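Local coordinates for protein esterase (uncultured bacterium pCosCE1, PDB 7ATL) that hydrolyses carboxylic esters as a family VIII carboxylesterase of beta-lactamase-like fold, and also shows promiscuous acyltransferase activity, at residues 57-62 with 214-219; 68-73 with 272-277; 205-210 with 268-273. All coordinates share one frame; numbering follows the deposited sequence.

Interaction 1: 57-62 with 214-219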
loop_
_atom_site.group_PDB
_atom_site.type_symbol
_atom_site.label_atom_id
_atom_site.label_comp_id
_atom_site.label_asym_id
_atom_site.label_seq_id
_atom_site.Cartn_x
_atom_site.Cartn_y
_atom_site.Cartn_z
ATOM N N ARG A 57 -3.825 17.141 10.642
ATOM C CA ARG A 57 -2.888 16.826 9.540
ATOM C C ARG A 57 -1.889 15.764 10.007
ATOM O O ARG A 57 -1.548 14.876 9.197
ATOM C CB ARG A 57 -2.189 18.113 9.101
ATOM C CG ARG A 57 -1.369 17.959 7.828
ATOM C CD ARG A 57 -0.564 19.202 7.534
ATOM N NE ARG A 57 0.392 18.983 6.462
ATOM C CZ ARG A 57 0.759 19.897 5.573
ATOM N NH1 ARG A 57 0.239 21.115 5.597
ATOM N NH2 ARG A 57 1.632 19.589 4.631
ATOM N N GLU A 58 -1.466 15.843 11.275
ATOM C CA GLU A 58 -0.443 14.954 11.906
ATOM C C GLU A 58 -1.063 13.615 12.348
ATOM O O GLU A 58 -0.288 12.745 12.787
ATOM C CB GLU A 58 0.207 15.600 13.138
ATOM C CG GLU A 58 0.771 16.994 12.897
ATOM C CD GLU A 58 -0.242 18.131 12.911
ATOM O OE1 GLU A 58 -1.200 18.057 13.712
ATOM O OE2 GLU A 58 -0.075 19.076 12.107
ATOM N N THR A 59 -2.383 13.423 12.241
ATOM C CA THR A 59 -3.022 12.146 12.652
ATOM C C THR A 59 -2.354 10.973 11.920
ATOM O O THR A 59 -2.251 10.993 10.671
ATOM C CB THR A 59 -4.532 12.119 12.400
ATOM O OG1 THR A 59 -5.118 13.215 13.093
ATOM C CG2 THR A 59 -5.157 10.824 12.869
ATOM N N GLN A 60 -1.926 9.972 12.679
ATOM C CA GLN A 60 -1.293 8.744 12.141
ATOM C C GLN A 60 -2.393 7.756 11.733
ATOM O O GLN A 60 -3.482 7.726 12.378
ATOM C CB GLN A 60 -0.349 8.137 13.176
ATOM C CG GLN A 60 0.799 7.378 12.547
ATOM C CD GLN A 60 1.527 6.479 13.522
ATOM O OE1 GLN A 60 0.944 5.947 14.474
ATOM N NE2 GLN A 60 2.810 6.266 13.252
ATOM N N PHE A 61 -2.123 6.977 10.692
ATOM C CA PHE A 61 -3.065 5.947 10.202
ATOM C C PHE A 61 -2.406 4.571 10.184
ATOM O O PHE A 61 -1.172 4.455 10.084
ATOM C CB PHE A 61 -3.575 6.282 8.803
ATOM C CG PHE A 61 -4.424 7.518 8.707
ATOM C CD1 PHE A 61 -3.841 8.769 8.689
ATOM C CD2 PHE A 61 -5.792 7.419 8.572
ATOM C CE1 PHE A 61 -4.616 9.908 8.564
ATOM C CE2 PHE A 61 -6.574 8.561 8.473
ATOM C CZ PHE A 61 -5.983 9.802 8.470
ATOM N N ARG A 62 -3.244 3.554 10.304
ATOM C CA ARG A 62 -2.917 2.189 9.845
ATOM C C ARG A 62 -2.849 2.271 8.325
ATOM O O ARG A 62 -3.836 2.757 7.733
ATOM C CB ARG A 62 -3.979 1.195 10.328
ATOM C CG ARG A 62 -4.053 1.075 11.843
ATOM C CD ARG A 62 -5.243 0.287 12.329
ATOM N NE ARG A 62 -5.316 0.306 13.783
ATOM C CZ ARG A 62 -5.834 1.292 14.517
ATOM N NH1 ARG A 62 -6.366 2.369 13.958
ATOM N NH2 ARG A 62 -5.843 1.176 15.825
ATOM N N VAL A 214 -0.956 6.108 21.267
ATOM C CA VAL A 214 -2.355 5.596 21.129
ATOM C C VAL A 214 -3.315 6.709 20.689
ATOM O O VAL A 214 -4.127 6.442 19.804
ATOM C CB VAL A 214 -2.862 4.952 22.437
ATOM C CG1 VAL A 214 -4.249 4.326 22.245
ATOM C CG2 VAL A 214 -1.857 3.943 22.998
ATOM N N ASP A 215 -3.256 7.889 21.313
ATOM C CA ASP A 215 -4.247 8.995 21.132
ATOM C C ASP A 215 -4.166 9.555 19.709
ATOM O O ASP A 215 -5.182 10.077 19.250
ATOM C CB ASP A 215 -4.060 10.172 22.112
ATOM C CG ASP A 215 -3.794 9.798 23.568
ATOM O OD1 ASP A 215 -4.297 8.737 24.020
ATOM O OD2 ASP A 215 -3.064 10.566 24.251
ATOM N N ASN A 216 -3.008 9.501 19.045
ATOM C CA ASN A 216 -2.853 10.149 17.710
ATOM C C ASN A 216 -3.103 9.165 16.544
ATOM O O ASN A 216 -2.993 9.591 15.399
ATOM C CB ASN A 216 -1.499 10.849 17.576
ATOM C CG ASN A 216 -1.515 11.899 16.481
ATOM O OD1 ASN A 216 -2.443 12.709 16.368
ATOM N ND2 ASN A 216 -0.509 11.862 15.636
ATOM N N LEU A 217 -3.470 7.910 16.797
ATOM C CA LEU A 217 -3.761 6.916 15.730
ATOM C C LEU A 217 -5.253 6.980 15.409
ATOM O O LEU A 217 -6.064 6.636 16.266
ATOM C CB LEU A 217 -3.338 5.523 16.221
ATOM C CG LEU A 217 -3.455 4.380 15.216
ATOM C CD1 LEU A 217 -2.634 4.689 13.973
ATOM C CD2 LEU A 217 -3.020 3.059 15.832
ATOM N N ALA A 218 -5.624 7.410 14.207
ATOM C CA ALA A 218 -7.042 7.447 13.790
ATOM C C ALA A 218 -7.694 6.093 14.062
ATOM O O ALA A 218 -7.155 5.050 13.709
ATOM C CB ALA A 218 -7.180 7.810 12.341
ATOM N N THR A 219 -8.870 6.136 14.647
ATOM C CA THR A 219 -9.736 4.960 14.836
ATOM C C THR A 219 -10.211 4.434 13.469
ATOM O O THR A 219 -10.802 5.217 12.676
ATOM C CB THR A 219 -10.883 5.375 15.754
ATOM O OG1 THR A 219 -10.195 5.964 16.855
ATOM C CG2 THR A 219 -11.797 4.223 16.116
HETATM O O HOH W 1 -5.159 12.503 15.789
HETATM O O HOH W 2 -6.850 3.956 16.653
#
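Leu217 covers one face of the Arg62 guanidinium: its CD2 sits 3.4 Å from the plane, displaced toward the rim and nearest to NH2, and the two side chains cross at about a right angle. The contact belongs to the beta-lactamase-like fold of this family VIII esterase, where the chain entering strand 61-62 is joined by the loop that precedes strand 221-222 through a single beta bridge, Gln60 with Leu217. Gln60 N gives its hydrogen to Asn216 O at 2.9 Å, and Ala218 N returns a bond to Gln60 O at 2.8 Å. Leu217 CA-H leans on that same carbonyl oxygen.

Arg62 reaches the loop on an extended chain from CG to NE. Its NH1 makes a weak bond to Ala218 O, bent to 120° at the hydrogen, while NH2 bonds a water that in turn donates to Leu217 O; the firmer hold on NH2 is Pro251 O. The methyl of Ala218 faces the other segment, touching Thr59 CG2 and covering one face of the Phe61 ring, with CB 4.0 Å from CE2.

At the far end Asn216, whose CG stands anti to the backbone nitrogen (chi1 -159°), turns its amide back along the loop entering the strand. Asn216 ND2 donates to Glu58 O at 3.0 Å, approaching from well above the carbonyl plane rather than along a lone pair. Thr59 OG1, bonded to Val56 O, also takes part here: one water donates to it and to Asn216 OD1, at 2.8 Å from each oxygen.

Interaction 2: 68-73 with 272-277; sequences KPYITL and DDVLQL
This is a buried, almost wholly apolar helix-to-helix contact near the middle of the molecule, where helix 67-80 meets helix 271-283 with one leucine and one tyrosine doing most of the work. The axes of the two short segments come no closer than 10.8 Å and run 46° apart, a spacing wide enough to be bridged by large side chains.

The CB of Leu277 points toward the other helix, and its CD2 methyl lies over the centre of the Tyr70 ring, 3.5 Å from the centroid and only 3° off the ring normal: a CH-pi contact about as central as the ring allows. That methyl also touches Pro69 CB at 3.9 Å, while the other branch, CD1, meets Leu73 CD2 at 3.9 Å as the two leucines slide past each other in opposite directions. With chi1 of Leu277 near 180°, CG extends away from its own backbone nitrogen, and chi2 (64°) then puts CD2 over the ring and CD1 toward Leu73.

Helix 67-80 carries Lys68 of a Ser-x-x-Lys pattern, as in class C beta-lactamases and family VIII esterases; Lys68 leaves its helix away from this contact, and its NZ bonds Ser65 OG and Tyr123 OH, consistent with a catalytic centre on the other side of the helix.

The far end of Tyr70 reaches the backbone of the second helix, with OH near the peptide joining Asp273 to Val274, and the side chains of Tyr70 and Val274 cross at about a right angle. Val274 CG2 lies 4.2 Å from Tyr70 CE2. Outside the pair, Phe194 meets the Tyr70 ring with its plane nearly perpendicular, and Val274 packs on Val358 of strand 355-361.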
loop_
_atom_site.group_PDB
_atom_site.type_symbol
_atom_site.label_atom_id
_atom_site.label_comp_id
_atom_site.label_asym_id
_atom_site.label_seq_id
_atom_site.Cartn_x
_atom_site.Cartn_y
_atom_site.Cartn_z
ATOM N N LYS A 68 3.422 -1.127 1.006
ATOM C CA LYS A 68 4.129 -1.737 -0.158
ATOM C C LYS A 68 5.104 -0.765 -0.831
ATOM O O LYS A 68 6.262 -1.120 -1.078
ATOM C CB LYS A 68 3.083 -2.299 -1.125
ATOM C CG LYS A 68 2.379 -3.508 -0.541
ATOM C CD LYS A 68 1.362 -4.120 -1.433
ATOM C CE LYS A 68 1.001 -5.521 -0.958
ATOM N NZ LYS A 68 0.005 -5.496 0.143
ATOM N N PRO A 69 4.688 0.457 -1.241
ATOM C CA PRO A 69 5.610 1.371 -1.915
ATOM C C PRO A 69 6.790 1.760 -1.012
ATOM O O PRO A 69 7.882 1.889 -1.532
ATOM C CB PRO A 69 4.753 2.560 -2.344
ATOM C CG PRO A 69 3.513 2.434 -1.522
ATOM C CD PRO A 69 3.317 0.965 -1.236
ATOM N N TYR A 70 6.547 1.865 0.298
ATOM C CA TYR A 70 7.594 2.050 1.334
ATOM C C TYR A 70 8.666 0.958 1.213
ATOM O O TYR A 70 9.863 1.301 1.152
ATOM C CB TYR A 70 6.967 2.107 2.728
ATOM C CG TYR A 70 6.564 3.499 3.153
ATOM C CD1 TYR A 70 7.478 4.535 3.170
ATOM C CD2 TYR A 70 5.263 3.793 3.515
ATOM C CE1 TYR A 70 7.125 5.812 3.561
ATOM C CE2 TYR A 70 4.882 5.063 3.904
ATOM C CZ TYR A 70 5.823 6.070 3.936
ATOM O OH TYR A 70 5.461 7.320 4.312
ATOM N N ILE A 71 8.277 -0.322 1.203
ATOM C CA ILE A 71 9.255 -1.445 1.275
ATOM C C ILE A 71 9.797 -1.707 -0.134
ATOM O O ILE A 71 11.000 -2.085 -0.244
ATOM C CB ILE A 71 8.660 -2.692 1.944
ATOM C CG1 ILE A 71 8.099 -2.372 3.327
ATOM C CG2 ILE A 71 9.694 -3.806 2.014
ATOM C CD1 ILE A 71 9.126 -1.882 4.307
ATOM N N THR A 72 8.983 -1.471 -1.166
ATOM C CA THR A 72 9.464 -1.454 -2.571
ATOM C C THR A 72 10.589 -0.411 -2.691
ATOM O O THR A 72 11.642 -0.744 -3.272
ATOM C CB THR A 72 8.315 -1.201 -3.548
ATOM O OG1 THR A 72 7.390 -2.278 -3.395
ATOM C CG2 THR A 72 8.791 -1.084 -4.982
ATOM N N LEU A 73 10.410 0.787 -2.124
ATOM C CA LEU A 73 11.469 1.838 -2.125
ATOM C C LEU A 73 12.736 1.309 -1.447
ATOM O O LEU A 73 13.810 1.566 -1.980
ATOM C CB LEU A 73 11.040 3.137 -1.431
ATOM C CG LEU A 73 12.161 4.184 -1.377
ATOM C CD1 LEU A 73 12.735 4.401 -2.766
ATOM C CD2 LEU A 73 11.692 5.498 -0.811
ATOM N N ASP A 272 1.907 13.236 5.444
ATOM C CA ASP A 272 3.098 14.002 4.979
ATOM C C ASP A 272 4.266 13.062 4.716
ATOM O O ASP A 272 5.061 13.382 3.803
ATOM C CB ASP A 272 3.530 15.099 5.955
ATOM C CG ASP A 272 2.616 16.296 5.819
ATOM O OD1 ASP A 272 2.810 17.030 4.868
ATOM O OD2 ASP A 272 1.644 16.412 6.601
ATOM N N ASP A 273 4.404 11.987 5.496
ATOM C CA ASP A 273 5.477 10.985 5.267
ATOM C C ASP A 273 5.144 10.293 3.942
ATOM O O ASP A 273 6.026 10.161 3.124
ATOM C CB ASP A 273 5.688 10.044 6.460
ATOM C CG ASP A 273 6.472 10.600 7.654
ATOM O OD1 ASP A 273 7.152 11.645 7.528
ATOM O OD2 ASP A 273 6.406 9.968 8.717
ATOM N N VAL A 274 3.883 9.985 3.672
ATOM C CA VAL A 274 3.484 9.301 2.406
ATOM C C VAL A 274 3.753 10.234 1.219
ATOM O O VAL A 274 4.152 9.735 0.150
ATOM C CB VAL A 274 2.013 8.847 2.468
ATOM C CG1 VAL A 274 1.509 8.275 1.146
ATOM C CG2 VAL A 274 1.800 7.854 3.602
ATOM N N LEU A 275 3.544 11.539 1.386
ATOM C CA LEU A 275 3.731 12.513 0.288
ATOM C C LEU A 275 5.218 12.592 -0.056
ATOM O O LEU A 275 5.525 12.700 -1.255
ATOM C CB LEU A 275 3.191 13.884 0.690
ATOM C CG LEU A 275 3.355 14.956 -0.388
ATOM C CD1 LEU A 275 2.766 14.498 -1.714
ATOM C CD2 LEU A 275 2.703 16.253 0.037
ATOM N N GLN A 276 6.096 12.550 0.958
ATOM C CA GLN A 276 7.573 12.487 0.785
ATOM C C GLN A 276 7.876 11.263 -0.073
ATOM O O GLN A 276 8.630 11.390 -1.050
ATOM C CB GLN A 276 8.318 12.335 2.116
ATOM C CG GLN A 276 8.566 13.635 2.872
ATOM C CD GLN A 276 9.184 14.644 1.933
ATOM O OE1 GLN A 276 10.271 14.436 1.369
ATOM N NE2 GLN A 276 8.451 15.721 1.703
ATOM N N LEU A 277 7.298 10.117 0.291
ATOM C CA LEU A 277 7.503 8.844 -0.442
ATOM C C LEU A 277 7.064 9.001 -1.914
ATOM O O LEU A 277 7.806 8.576 -2.817
ATOM C CB LEU A 277 6.708 7.744 0.263
ATOM C CG LEU A 277 6.500 6.479 -0.562
ATOM C CD1 LEU A 277 7.856 5.832 -0.846
ATOM C CD2 LEU A 277 5.554 5.509 0.141
#

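Interaction 3: 205-210 with 268-273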
loop_
_atom_site.group_PDB
_atom_site.type_symbol
_atom_site.label_atom_id
_atom_site.label_comp_id
_atom_site.label_asym_id
_atom_site.label_seq_id
_atom_site.Cartn_x
_atom_site.Cartn_y
_atom_site.Cartn_z
ATOM N N ARG A 205 8.962 11.738 9.699
ATOM C CA ARG A 205 8.826 12.095 11.140
ATOM C C ARG A 205 8.130 10.975 11.929
ATOM O O ARG A 205 8.393 10.880 13.149
ATOM C CB ARG A 205 8.102 13.434 11.342
ATOM C CG ARG A 205 6.862 13.644 10.485
ATOM C CD ARG A 205 6.124 14.926 10.834
ATOM N NE ARG A 205 4.801 14.960 10.222
ATOM C CZ ARG A 205 3.979 16.004 10.265
ATOM N NH1 ARG A 205 2.786 15.934 9.696
ATOM N NH2 ARG A 205 4.349 17.115 10.879
ATOM N N ASN A 206 7.257 10.174 11.305
ATOM C CA ASN A 206 6.292 9.376 12.095
ATOM C C ASN A 206 5.766 8.166 11.317
ATOM O O ASN A 206 4.535 7.975 11.261
ATOM C CB ASN A 206 5.175 10.302 12.581
ATOM C CG ASN A 206 4.326 9.660 13.651
ATOM O OD1 ASN A 206 3.130 9.917 13.700
ATOM N ND2 ASN A 206 4.933 8.811 14.472
ATOM N N THR A 207 6.655 7.312 10.812
ATOM C CA THR A 207 6.239 6.134 10.022
ATOM C C THR A 207 7.072 4.922 10.442
ATOM O O THR A 207 8.305 5.038 10.510
ATOM C CB THR A 207 6.301 6.469 8.528
ATOM O OG1 THR A 207 5.261 7.419 8.254
ATOM C CG2 THR A 207 6.170 5.242 7.644
ATOM N N GLY A 208 6.410 3.792 10.688
ATOM C CA GLY A 208 7.073 2.553 11.117
ATOM C C GLY A 208 6.082 1.415 11.165
ATOM O O GLY A 208 5.075 1.493 10.427
ATOM N N PHE A 209 6.345 0.420 12.017
ATOM C CA PHE A 209 5.654 -0.899 12.020
ATOM C C PHE A 209 4.709 -1.045 13.218
ATOM O O PHE A 209 3.907 -1.995 13.221
ATOM C CB PHE A 209 6.695 -2.016 11.973
ATOM C CG PHE A 209 7.200 -2.267 10.581
ATOM C CD1 PHE A 209 6.437 -3.007 9.694
ATOM C CD2 PHE A 209 8.392 -1.709 10.156
ATOM C CE1 PHE A 209 6.872 -3.226 8.403
ATOM C CE2 PHE A 209 8.827 -1.918 8.862
ATOM C CZ PHE A 209 8.074 -2.684 7.993
ATOM N N TYR A 210 4.828 -0.143 14.189
ATOM C CA TYR A 210 3.885 0.049 15.316
ATOM C C TYR A 210 4.064 1.453 15.898
ATOM O O TYR A 210 5.087 2.098 15.590
ATOM C CB TYR A 210 4.126 -1.012 16.381
ATOM C CG TYR A 210 5.263 -0.731 17.324
ATOM C CD1 TYR A 210 6.572 -0.956 16.950
ATOM C CD2 TYR A 210 5.028 -0.248 18.600
ATOM C CE1 TYR A 210 7.624 -0.728 17.825
ATOM C CE2 TYR A 210 6.065 -0.003 19.485
ATOM C CZ TYR A 210 7.370 -0.266 19.104
ATOM O OH TYR A 210 8.398 -0.075 19.986
ATOM N N VAL A 268 2.289 1.810 9.953
ATOM C CA VAL A 268 1.546 3.015 10.417
ATOM C C VAL A 268 2.343 4.250 9.984
ATOM O O VAL A 268 3.589 4.146 9.894
ATOM C CB VAL A 268 1.363 2.996 11.945
ATOM C CG1 VAL A 268 0.420 1.877 12.361
ATOM C CG2 VAL A 268 2.687 2.905 12.691
ATOM N N GLY A 269 1.661 5.369 9.733
ATOM C CA GLY A 269 2.308 6.616 9.296
ATOM C C GLY A 269 1.318 7.720 8.963
ATOM O O GLY A 269 0.111 7.427 8.780
ATOM N N ASP A 270 1.829 8.955 8.871
ATOM C CA ASP A 270 1.016 10.160 8.580
ATOM C C ASP A 270 1.077 10.448 7.087
ATOM O O ASP A 270 1.916 9.878 6.403
ATOM C CB ASP A 270 1.414 11.339 9.471
ATOM C CG ASP A 270 2.805 11.869 9.234
ATOM O OD1 ASP A 270 3.395 11.471 8.216
ATOM O OD2 ASP A 270 3.279 12.686 10.077
ATOM N N ALA A 271 0.171 11.293 6.621
ATOM C CA ALA A 271 -0.002 11.671 5.205
ATOM C C ALA A 271 1.280 12.339 4.677
ATOM O O ALA A 271 1.706 11.979 3.571
ATOM C CB ALA A 271 -1.225 12.550 5.087
ATOM N N ASP A 272 1.907 13.236 5.444
ATOM C CA ASP A 272 3.098 14.002 4.979
ATOM C C ASP A 272 4.266 13.062 4.716
ATOM O O ASP A 272 5.061 13.382 3.803
ATOM C CB ASP A 272 3.530 15.099 5.955
ATOM C CG ASP A 272 2.616 16.296 5.819
ATOM O OD1 ASP A 272 2.810 17.030 4.868
ATOM O OD2 ASP A 272 1.644 16.412 6.601
ATOM N N ASP A 273 4.404 11.987 5.496
ATOM C CA ASP A 273 5.477 10.985 5.267
ATOM C C ASP A 273 5.144 10.293 3.942
ATOM O O ASP A 273 6.026 10.161 3.124
ATOM C CB ASP A 273 5.688 10.044 6.460
ATOM C CG ASP A 273 6.472 10.600 7.654
ATOM O OD1 ASP A 273 7.152 11.645 7.528
ATOM O OD2 ASP A 273 6.406 9.968 8.717
HETATM O O HOH W 3 1.138 14.392 8.280
HETATM O O HOH W 4 3.555 7.290 6.193
#
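Charged groups dominate one end of this contact, where Arg205 meets two aspartates at the start of helix 271-283. Arg205 NE forms a salt bridge with Asp270 OD2 at 2.7 Å, and NH1 adds a weak bond to the same oxygen; the guanidinium and carboxylate planes are 56° apart, so this is no flat two-pronged pairing. NH1 also forms a salt bridge with Asp272 OD2 at 3.3 Å, reinforced by a water bonded to both. Asp272 has a second cationic partner in Arg57.

Hydrogen bonds to the carboxylates come next, and Asp273 gathers most of them. Its OD1 accepts from Arg205 N at 2.8 Å. Its OD2 takes Asn206 N on the syn lone pair at 2.7 Å and the hydroxyl of Thr207, OG1, on the anti lone pair at 2.8 Å. Three donors thus fix this buried carboxylate and would probably stabilise its negative charge. Asp270 is the N-cap of the helix: with its CG held between backbone nitrogen and carbonyl carbon (chi1 66°), OD1 accepts from Asp273 N while OD2 remains turned to Arg205.

Backbone pairing makes up the remainder. Gly208 and Val268 form an antiparallel hydrogen-bonded pair, with Gly208 N to Val268 O at 3.0 Å and Val268 N to Gly208 O at 2.8 Å. Beside it Gly269 CA-H points to Asn206 O, and Thr207 CA-H makes a like contact with Val268 O, 3.3 Å from CA to oxygen.

Within the beta-lactamase-like fold, loop 205-210 thereby runs along strand 268-269, whose antiparallel partner is strand 61-62; Phe209 rests on helix 190-199, and Ala271 packs against strand 27-34.

Interactions 1 and 3, with centres about 9 Å apart, meet through the two-stranded sheet of 61-62 and 268-269, where Phe61 N probably bonds Gly269 O at 3.0 Å. Loops 214-219 and 205-210 each add a single bridge beside it. Interactions 2 and 3 also have centres about 9 Å apart and share Asp272 and Asp273; Tyr70 CZ packs on Thr207 CG2 at 3.8 Å. A salt bridge from Arg57 NH2 to Asp272 OD1, 2.8 Å, ties interaction 1 to both others. Segment 68-73 begins at Lys68, part of a probable catalytic Ser-x-x-Lys motif. A PEG molecule, probably from the crystallisation liquor, lies about 3 Å from the Gln60 side chain and 4 Å from that of Asn206.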